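Local coordinates for CYCLIN domain-containing protein (Chaetomium thermophilum, PDB 6Z3U) that is the cyclin of the CDK-activating kinase (CAK) complex and probably regulates the activity of its cyclin-dependent kinase partner, at residues 95-100 with 112-117; 117-122 with 230-235. One frame throughout, in Å; residues are numbered along the deposited sequence.

Contact 1: 95-100 with 112-117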
ATOM      1  N   ALA A  95      16.047   8.111 -16.089  1.00 58.75           N
ATOM      2  CA  ALA A  95      15.836   7.463 -17.379  1.00 49.73           C
ATOM      3  C   ALA A  95      16.568   6.130 -17.445  1.00 43.04           C
ATOM      4  O   ALA A  95      16.047   5.157 -17.999  1.00 42.79           O
ATOM      5  CB  ALA A  95      16.292   8.385 -18.509  1.00 57.88           C
ATOM      6  N   GLU A  96      17.781   6.070 -16.889  1.00 45.59           N
ATOM      7  CA  GLU A  96      18.508   4.805 -16.844  1.00 49.23           C
ATOM      8  C   GLU A  96      17.785   3.799 -15.960  1.00 46.47           C
ATOM      9  O   GLU A  96      17.753   2.601 -16.265  1.00 46.23           O
ATOM     10  CB  GLU A  96      19.934   5.038 -16.345  1.00 54.12           C
ATOM     11  CG  GLU A  96      20.831   3.808 -16.417  1.00 53.67           C
ATOM     12  CD  GLU A  96      22.283   4.124 -16.114  1.00 51.99           C
ATOM     13  OE1 GLU A  96      22.617   4.329 -14.928  1.00 56.75           O
ATOM     14  OE2 GLU A  96      23.093   4.173 -17.064  1.00 54.57           O
ATOM     15  N   LEU A  97      17.203   4.271 -14.856  1.00 49.42           N
ATOM     16  CA  LEU A  97      16.413   3.395 -13.997  1.00 43.04           C
ATOM     17  C   LEU A  97      15.261   2.773 -14.773  1.00 55.02           C
ATOM     18  O   LEU A  97      15.031   1.560 -14.701  1.00 58.10           O
ATOM     19  CB  LEU A  97      15.899   4.189 -12.794  1.00 39.39           C
ATOM     20  CG  LEU A  97      15.078   3.445 -11.743  1.00 34.43           C
ATOM     21  CD1 LEU A  97      15.297   4.062 -10.371  1.00 33.79           C
ATOM     22  CD2 LEU A  97      13.598   3.462 -12.090  1.00 39.33           C
ATOM     23  N   LEU A  98      14.526   3.592 -15.532  1.00 60.26           N
ATOM     24  CA  LEU A  98      13.417   3.075 -16.328  1.00 48.18           C
ATOM     25  C   LEU A  98      13.910   2.079 -17.369  1.00 39.35           C
ATOM     26  O   LEU A  98      13.325   1.004 -17.545  1.00 41.31           O
ATOM     27  CB  LEU A  98      12.671   4.230 -16.997  1.00 47.35           C
ATOM     28  CG  LEU A  98      11.923   5.196 -16.077  1.00 41.47           C
ATOM     29  CD1 LEU A  98      11.310   6.332 -16.879  1.00 48.02           C
ATOM     30  CD2 LEU A  98      10.852   4.465 -15.293  1.00 44.19           C
ATOM     31  N   ARG A  99      14.992   2.420 -18.075  1.00 51.86           N
ATOM     32  CA  ARG A  99      15.563   1.481 -19.034  1.00 56.04           C
ATOM     33  C   ARG A  99      15.894   0.156 -18.357  1.00 58.28           C
ATOM     34  O   ARG A  99      15.594  -0.918 -18.892  1.00 63.18           O
ATOM     35  CB  ARG A  99      16.812   2.076 -19.687  1.00 57.68           C
ATOM     36  CG  ARG A  99      16.536   3.215 -20.664  1.00 61.26           C
ATOM     37  CD  ARG A  99      17.748   3.508 -21.559  1.00 48.65           C
ATOM     38  NE  ARG A  99      18.937   3.882 -20.793  1.00 58.52           N
ATOM     39  CZ  ARG A  99      19.253   5.129 -20.442  1.00 59.15           C
ATOM     40  NH1 ARG A  99      18.470   6.144 -20.781  1.00 58.63           N
ATOM     41  NH2 ARG A  99      20.358   5.362 -19.741  1.00 47.50           N
ATOM     42  N   ALA A 100      16.499   0.215 -17.168  1.00 54.64           N
ATOM     43  CA  ALA A 100      16.822  -1.007 -16.441  1.00 56.14           C
ATOM     44  C   ALA A 100      15.560  -1.798 -16.119  1.00 52.82           C
ATOM     45  O   ALA A 100      15.550  -3.033 -16.205  1.00 47.93           O
ATOM     46  CB  ALA A 100      17.584  -0.666 -15.161  1.00 55.36           C
ATOM     47  N   ALA A 112       7.206   2.828 -12.124  1.00 33.74           N
ATOM     48  CA  ALA A 112       6.798   4.163 -11.706  1.00 35.31           C
ATOM     49  C   ALA A 112       7.068   4.387 -10.224  1.00 40.29           C
ATOM     50  O   ALA A 112       7.462   5.486  -9.818  1.00 39.29           O
ATOM     51  CB  ALA A 112       5.318   4.376 -12.024  1.00 39.89           C
ATOM     52  N   THR A 113       6.862   3.356  -9.399  1.00 43.55           N
ATOM     53  CA  THR A 113       7.129   3.491  -7.971  1.00 31.67           C
ATOM     54  C   THR A 113       8.623   3.601  -7.696  1.00 34.84           C
ATOM     55  O   THR A 113       9.052   4.434  -6.889  1.00 34.03           O
ATOM     56  CB  THR A 113       6.537   2.306  -7.213  1.00 32.26           C
ATOM     57  OG1 THR A 113       5.107   2.366  -7.273  1.00 43.17           O
ATOM     58  CG2 THR A 113       6.984   2.325  -5.758  1.00 42.13           C
ATOM     59  N   ALA A 114       9.430   2.762  -8.349  1.00 35.47           N
ATOM     60  CA  ALA A 114      10.877   2.836  -8.172  1.00 30.44           C
ATOM     61  C   ALA A 114      11.408   4.196  -8.601  1.00 32.59           C
ATOM     62  O   ALA A 114      12.228   4.805  -7.904  1.00 34.31           O
ATOM     63  CB  ALA A 114      11.557   1.717  -8.961  1.00 30.25           C
ATOM     64  N   ALA A 115      10.959   4.686  -9.758  1.00 38.11           N
ATOM     65  CA  ALA A 115      11.403   5.996 -10.223  1.00 34.49           C
ATOM     66  C   ALA A 115      11.004   7.092  -9.244  1.00 36.19           C
ATOM     67  O   ALA A 115      11.802   7.988  -8.944  1.00 38.77           O
ATOM     68  CB  ALA A 115      10.825   6.281 -11.609  1.00 36.67           C
ATOM     69  N   THR A 116       9.772   7.034  -8.727  1.00 38.15           N
ATOM     70  CA  THR A 116       9.312   8.056  -7.792  1.00 34.82           C
ATOM     71  C   THR A 116      10.117   8.025  -6.498  1.00 40.73           C
ATOM     72  O   THR A 116      10.491   9.077  -5.967  1.00 45.02           O
ATOM     73  CB  THR A 116       7.822   7.872  -7.503  1.00 35.41           C
ATOM     74  OG1 THR A 116       7.081   7.976  -8.726  1.00 35.65           O
ATOM     75  CG2 THR A 116       7.332   8.932  -6.526  1.00 40.32           C
ATOM     76  N   PHE A 117      10.389   6.828  -5.969  1.00 38.73           N
ATOM     77  CA  PHE A 117      11.270   6.722  -4.811  1.00 39.69           C
ATOM     78  C   PHE A 117      12.629   7.354  -5.098  1.00 39.12           C
ATOM     79  O   PHE A 117      13.214   8.013  -4.232  1.00 42.05           O
ATOM     80  CB  PHE A 117      11.454   5.258  -4.405  1.00 34.70           C
ATOM     81  CG  PHE A 117      10.246   4.636  -3.756  1.00 29.62           C
ATOM     82  CD1 PHE A 117       9.151   5.402  -3.386  1.00 41.47           C
ATOM     83  CD2 PHE A 117      10.215   3.274  -3.506  1.00 32.10           C
ATOM     84  CE1 PHE A 117       8.049   4.821  -2.788  1.00 36.84           C
ATOM     85  CE2 PHE A 117       9.117   2.686  -2.906  1.00 39.46           C
ATOM     86  CZ  PHE A 117       8.032   3.461  -2.547  1.00 38.92           C
TER
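L97 reaches across to A114 and A115 with both of its methyls, and L98 adds one more against A115; the contact is made by methyl groups, which meet alanine side chains and backbone, and no polar bond links the two segments. L97 CD2 sits over the backbone of helix 108-124, 3.7 Å from A115 N. The same methyl meets the two small side chains, L97 CD2 lying 4.1 Å from A114 CB and 4.0 Å from A115 CB. On the other branch, L97 CD1 comes to 4.0 Å from A114 O. With CG of L97 anti to the backbone N (chi1 -178°), the isobutyl group is carried out from its own helix and straddles the step between the two alanines. L98 plays a smaller part, L98 CD2 lying 4.1 Å from A115 CB, the methyl that L97 also touches.

In the fold, these are successive helices of the first cyclin box, 83-103 and 108-124, linked by a short turn into a hairpin. The segments run nearly antiparallel, at 155°, and their axes stay 9.8 Å apart at closest approach. That spacing is bridged by leucine from one side and met by alanine from the other. Beyond the pair, L97 also packs on L136 of helix 132-146, while L98 leans on L226 and I227 of the second cyclin box.

On the side of helix 108-124 the polar groups are satisfied within the helix or by residues beyond it. A112 O takes two donors from T116, the backbone N and OG1, which arrive from opposite faces of the carbonyl plane; the hydroxyl bond is 2.7 Å long from T116 OG1 to A112 O. One residue further on from A112, the buried T113 hydroxyl is hydrogen-bonded to H187, E147 and the backbone of E109.

Contact 2: 117-122 with 230-235; sequences FFKRFY and AYFHFT
F232 meets K119 and R120 with the outer edge of its ring. The close part is confined to two neighbouring ring carbons: F232 CZ lies 4.1 Å from K119 CB, and F232 CE1 lies 4.2 Å from R120 CG. Both aliphatic carbons approach near the ring plane, at the rim, and neither covers a face. What touches the phenyl is therefore the hydrocarbon base of two long basic side chains, with their charged ends kept clear of it. R120 runs on fully extended from CG and carries its guanidinium away, its side chain also packing on W21. K119 bends instead, at chi3 (96°) and again at chi4, and its NZ makes a weak hydrogen bond to I227 O.

This edge joins the two cyclin repeats: helix 108-124 belongs to the first box, and the short, weakly bonded helical turn 230-233 to the second. The backbones stay well apart, R120 CA to F232 CA being 9.4 Å; the F232 side chain spans about half of that distance, and the stems of K119 and R120 meet it from the other side. The backbone of F232 also hydrogen-bonds with F23, in the N-terminal part of the chain.

The loose side begins at Y231. Its CB is directed at helix 108-124, yet its side chain comes no nearer than 5.5 Å to residues 117-122, and the hydroxyl is hydrogen-bonded to H187 ND1. Past F232 the chain turns off altogether: H233 and F234 pack on helix 313-330, and T235, at the N-cap position of helix 236-247, touches A56 of the RING-type domain-containing protein, another chain of the assembly. None of this loose side opens to solvent, for protein buries all of 230-235.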
ATOM      1  N   PHE A 117      10.389   6.828  -5.969  1.00 38.73           N
ATOM      2  CA  PHE A 117      11.270   6.722  -4.811  1.00 39.69           C
ATOM      3  C   PHE A 117      12.629   7.354  -5.098  1.00 39.12           C
ATOM      4  O   PHE A 117      13.214   8.013  -4.232  1.00 42.05           O
ATOM      5  CB  PHE A 117      11.454   5.258  -4.405  1.00 34.70           C
ATOM      6  CG  PHE A 117      10.246   4.636  -3.756  1.00 29.62           C
ATOM      7  CD1 PHE A 117       9.151   5.402  -3.386  1.00 41.47           C
ATOM      8  CD2 PHE A 117      10.215   3.274  -3.506  1.00 32.10           C
ATOM      9  CE1 PHE A 117       8.049   4.821  -2.788  1.00 36.84           C
ATOM     10  CE2 PHE A 117       9.117   2.686  -2.906  1.00 39.46           C
ATOM     11  CZ  PHE A 117       8.032   3.461  -2.547  1.00 38.92           C
ATOM     12  N   PHE A 118      13.150   7.153  -6.310  1.00 41.52           N
ATOM     13  CA  PHE A 118      14.438   7.736  -6.666  1.00 37.46           C
ATOM     14  C   PHE A 118      14.366   9.259  -6.651  1.00 40.88           C
ATOM     15  O   PHE A 118      15.228   9.926  -6.069  1.00 43.09           O
ATOM     16  CB  PHE A 118      14.881   7.214  -8.034  1.00 34.64           C
ATOM     17  CG  PHE A 118      16.264   7.647  -8.433  1.00 44.46           C
ATOM     18  CD1 PHE A 118      17.375   6.938  -8.007  1.00 35.24           C
ATOM     19  CD2 PHE A 118      16.451   8.745  -9.256  1.00 48.62           C
ATOM     20  CE1 PHE A 118      18.645   7.330  -8.374  1.00 38.80           C
ATOM     21  CE2 PHE A 118      17.719   9.139  -9.630  1.00 38.56           C
ATOM     22  CZ  PHE A 118      18.818   8.431  -9.189  1.00 44.91           C
ATOM     23  N   LYS A 119      13.331   9.827  -7.277  1.00 43.44           N
ATOM     24  CA  LYS A 119      13.191  11.280  -7.295  1.00 44.78           C
ATOM     25  C   LYS A 119      12.960  11.829  -5.894  1.00 42.52           C
ATOM     26  O   LYS A 119      13.493  12.885  -5.534  1.00 44.40           O
ATOM     27  CB  LYS A 119      12.039  11.694  -8.211  1.00 45.36           C
ATOM     28  CG  LYS A 119      12.251  11.386  -9.680  1.00 40.22           C
ATOM     29  CD  LYS A 119      11.056  11.838 -10.513  1.00 40.65           C
ATOM     30  CE  LYS A 119      11.274  13.218 -11.122  1.00 48.24           C
ATOM     31  NZ  LYS A 119      12.532  13.319 -11.919  1.00 63.10           N
ATOM     32  N   ARG A 120      12.166  11.123  -5.090  1.00 40.11           N
ATOM     33  CA  ARG A 120      11.907  11.579  -3.730  1.00 45.77           C
ATOM     34  C   ARG A 120      13.148  11.469  -2.856  1.00 49.63           C
ATOM     35  O   ARG A 120      13.359  12.308  -1.973  1.00 52.90           O
ATOM     36  CB  ARG A 120      10.761  10.770  -3.124  1.00 43.19           C
ATOM     37  CG  ARG A 120       9.402  11.054  -3.740  1.00 36.32           C
ATOM     38  CD  ARG A 120       8.336  10.218  -3.065  1.00 41.98           C
ATOM     39  NE  ARG A 120       7.012  10.436  -3.632  1.00 45.90           N
ATOM     40  CZ  ARG A 120       5.905   9.865  -3.173  1.00 47.10           C
ATOM     41  NH1 ARG A 120       5.964   9.036  -2.138  1.00 38.80           N
ATOM     42  NH2 ARG A 120       4.739  10.122  -3.747  1.00 56.24           N
ATOM     43  N   PHE A 121      13.986  10.458  -3.090  1.00 45.76           N
ATOM     44  CA  PHE A 121      15.186  10.297  -2.277  1.00 40.25           C
ATOM     45  C   PHE A 121      16.128  11.480  -2.454  1.00 45.19           C
ATOM     46  O   PHE A 121      16.700  11.980  -1.477  1.00 47.96           O
ATOM     47  CB  PHE A 121      15.893   8.992  -2.645  1.00 49.53           C
ATOM     48  CG  PHE A 121      17.172   8.757  -1.890  1.00 51.36           C
ATOM     49  CD1 PHE A 121      17.152   8.200  -0.621  1.00 49.22           C
ATOM     50  CD2 PHE A 121      18.396   9.093  -2.448  1.00 48.55           C
ATOM     51  CE1 PHE A 121      18.328   7.982   0.075  1.00 45.29           C
ATOM     52  CE2 PHE A 121      19.573   8.880  -1.755  1.00 49.03           C
ATOM     53  CZ  PHE A 121      19.539   8.324  -0.493  1.00 46.34           C
ATOM     54  N   TYR A 122      16.289  11.950  -3.690  1.00 48.55           N
ATOM     55  CA  TYR A 122      17.278  12.964  -4.024  1.00 50.42           C
ATOM     56  C   TYR A 122      16.716  14.381  -3.992  1.00 49.07           C
ATOM     57  O   TYR A 122      17.321  15.289  -4.573  1.00 42.90           O
ATOM     58  CB  TYR A 122      17.887  12.655  -5.394  1.00 43.79           C
ATOM     59  CG  TYR A 122      18.976  11.607  -5.319  1.00 45.86           C
ATOM     60  CD1 TYR A 122      20.045  11.759  -4.448  1.00 52.26           C
ATOM     61  CD2 TYR A 122      18.920  10.452  -6.092  1.00 45.64           C
ATOM     62  CE1 TYR A 122      21.035  10.812  -4.360  1.00 53.48           C
ATOM     63  CE2 TYR A 122      19.913   9.493  -6.009  1.00 43.21           C
ATOM     64  CZ  TYR A 122      20.966   9.681  -5.137  1.00 49.06           C
ATOM     65  OH  TYR A 122      21.967   8.747  -5.031  1.00 58.61           O
ATOM     66  N   ALA A 230       6.091  16.048 -12.672  1.00 63.53           N
ATOM     67  CA  ALA A 230       4.635  16.024 -12.766  1.00 62.09           C
ATOM     68  C   ALA A 230       3.995  15.573 -11.457  1.00 59.32           C
ATOM     69  O   ALA A 230       3.018  16.176 -10.997  1.00 58.55           O
ATOM     70  CB  ALA A 230       4.201  15.113 -13.915  1.00 61.80           C
ATOM     71  N   TYR A 231       4.529  14.517 -10.840  1.00 54.18           N
ATOM     72  CA  TYR A 231       3.901  13.969  -9.641  1.00 49.40           C
ATOM     73  C   TYR A 231       3.849  14.986  -8.509  1.00 51.90           C
ATOM     74  O   TYR A 231       2.917  14.960  -7.697  1.00 49.40           O
ATOM     75  CB  TYR A 231       4.651  12.717  -9.181  1.00 48.11           C
ATOM     76  CG  TYR A 231       4.274  11.452  -9.917  1.00 44.20           C
ATOM     77  CD1 TYR A 231       4.124  11.443 -11.296  1.00 47.87           C
ATOM     78  CD2 TYR A 231       4.083  10.260  -9.230  1.00 43.03           C
ATOM     79  CE1 TYR A 231       3.783  10.287 -11.970  1.00 40.54           C
ATOM     80  CE2 TYR A 231       3.745   9.098  -9.896  1.00 45.07           C
ATOM     81  CZ  TYR A 231       3.598   9.117 -11.265  1.00 41.08           C
ATOM     82  OH  TYR A 231       3.260   7.965 -11.932  1.00 45.36           O
ATOM     83  N   PHE A 232       4.826  15.893  -8.441  1.00 54.87           N
ATOM     84  CA  PHE A 232       4.913  16.812  -7.315  1.00 56.95           C
ATOM     85  C   PHE A 232       3.896  17.944  -7.388  1.00 57.66           C
ATOM     86  O   PHE A 232       3.560  18.523  -6.349  1.00 58.88           O
ATOM     87  CB  PHE A 232       6.317  17.421  -7.225  1.00 54.39           C
ATOM     88  CG  PHE A 232       7.412  16.407  -7.047  1.00 47.60           C
ATOM     89  CD1 PHE A 232       7.429  15.567  -5.946  1.00 44.67           C
ATOM     90  CD2 PHE A 232       8.438  16.312  -7.972  1.00 39.90           C
ATOM     91  CE1 PHE A 232       8.439  14.640  -5.782  1.00 38.57           C
ATOM     92  CE2 PHE A 232       9.448  15.389  -7.811  1.00 39.15           C
ATOM     93  CZ  PHE A 232       9.450  14.553  -6.715  1.00 37.63           C
ATOM     94  N   HIS A 233       3.396  18.268  -8.581  1.00 61.76           N
ATOM     95  CA  HIS A 233       2.510  19.407  -8.761  1.00 61.87           C
ATOM     96  C   HIS A 233       1.117  19.040  -9.246  1.00 61.18           C
ATOM     97  O   HIS A 233       0.246  19.917  -9.274  1.00 54.22           O
ATOM     98  CB  HIS A 233       3.130  20.402  -9.755  1.00 65.49           C
ATOM     99  CG  HIS A 233       4.576  20.684  -9.497  1.00 57.82           C
ATOM    100  ND1 HIS A 233       5.033  21.194  -8.302  1.00 52.53           N
ATOM    101  CD2 HIS A 233       5.669  20.522 -10.280  1.00 64.11           C
ATOM    102  CE1 HIS A 233       6.345  21.336  -8.360  1.00 63.41           C
ATOM    103  NE2 HIS A 233       6.756  20.936  -9.550  1.00 64.47           N
ATOM    104  N   PHE A 234       0.874  17.786  -9.621  1.00 55.52           N
ATOM    105  CA  PHE A 234      -0.402  17.396 -10.200  1.00 51.12           C
ATOM    106  C   PHE A 234      -0.828  16.042  -9.657  1.00 49.88           C
ATOM    107  O   PHE A 234      -0.001  15.232  -9.228  1.00 50.47           O
ATOM    108  CB  PHE A 234      -0.326  17.354 -11.730  1.00 48.01           C
ATOM    109  CG  PHE A 234       0.152  18.636 -12.344  1.00 49.92           C
ATOM    110  CD1 PHE A 234      -0.705  19.717 -12.478  1.00 52.74           C
ATOM    111  CD2 PHE A 234       1.458  18.764 -12.784  1.00 54.50           C
ATOM    112  CE1 PHE A 234      -0.268  20.900 -13.040  1.00 58.10           C
ATOM    113  CE2 PHE A 234       1.901  19.945 -13.348  1.00 65.81           C
ATOM    114  CZ  PHE A 234       1.037  21.014 -13.478  1.00 69.44           C
ATOM    115  N   THR A 235      -2.117  15.818  -9.671  1.00 52.30           N
ATOM    116  CA  THR A 235      -2.782  14.616  -9.200  1.00 44.10           C
ATOM    117  C   THR A 235      -2.811  13.562 -10.303  1.00 46.46           C
ATOM    118  O   THR A 235      -2.835  13.903 -11.489  1.00 58.32           O
ATOM    119  CB  THR A 235      -4.206  14.955  -8.766  1.00 48.65           C
ATOM    120  OG1 THR A 235      -4.158  15.928  -7.715  1.00 56.68           O
ATOM    121  CG2 THR A 235      -4.951  13.734  -8.271  1.00 56.09           C
TER

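Overall arrangement
Both contacts are buried near the middle of the chain, their centres about 12 Å apart, and both use helix 108-124, which passes from one to the other through F117. Contact 1 lies inside the first cyclin box and joins neighbours in sequence, leucine methyls against alanines and bare backbone. Contact 2 ties the same helix to the second box, 108 residues further along, by an aromatic edge set against the carbon stems of basic side chains. The two also touch directly: T116 and A112 pack on Y231, and L97 on F118. Another subunit touches only the segments of contact 2, at T235, which stands apart from the packed ring.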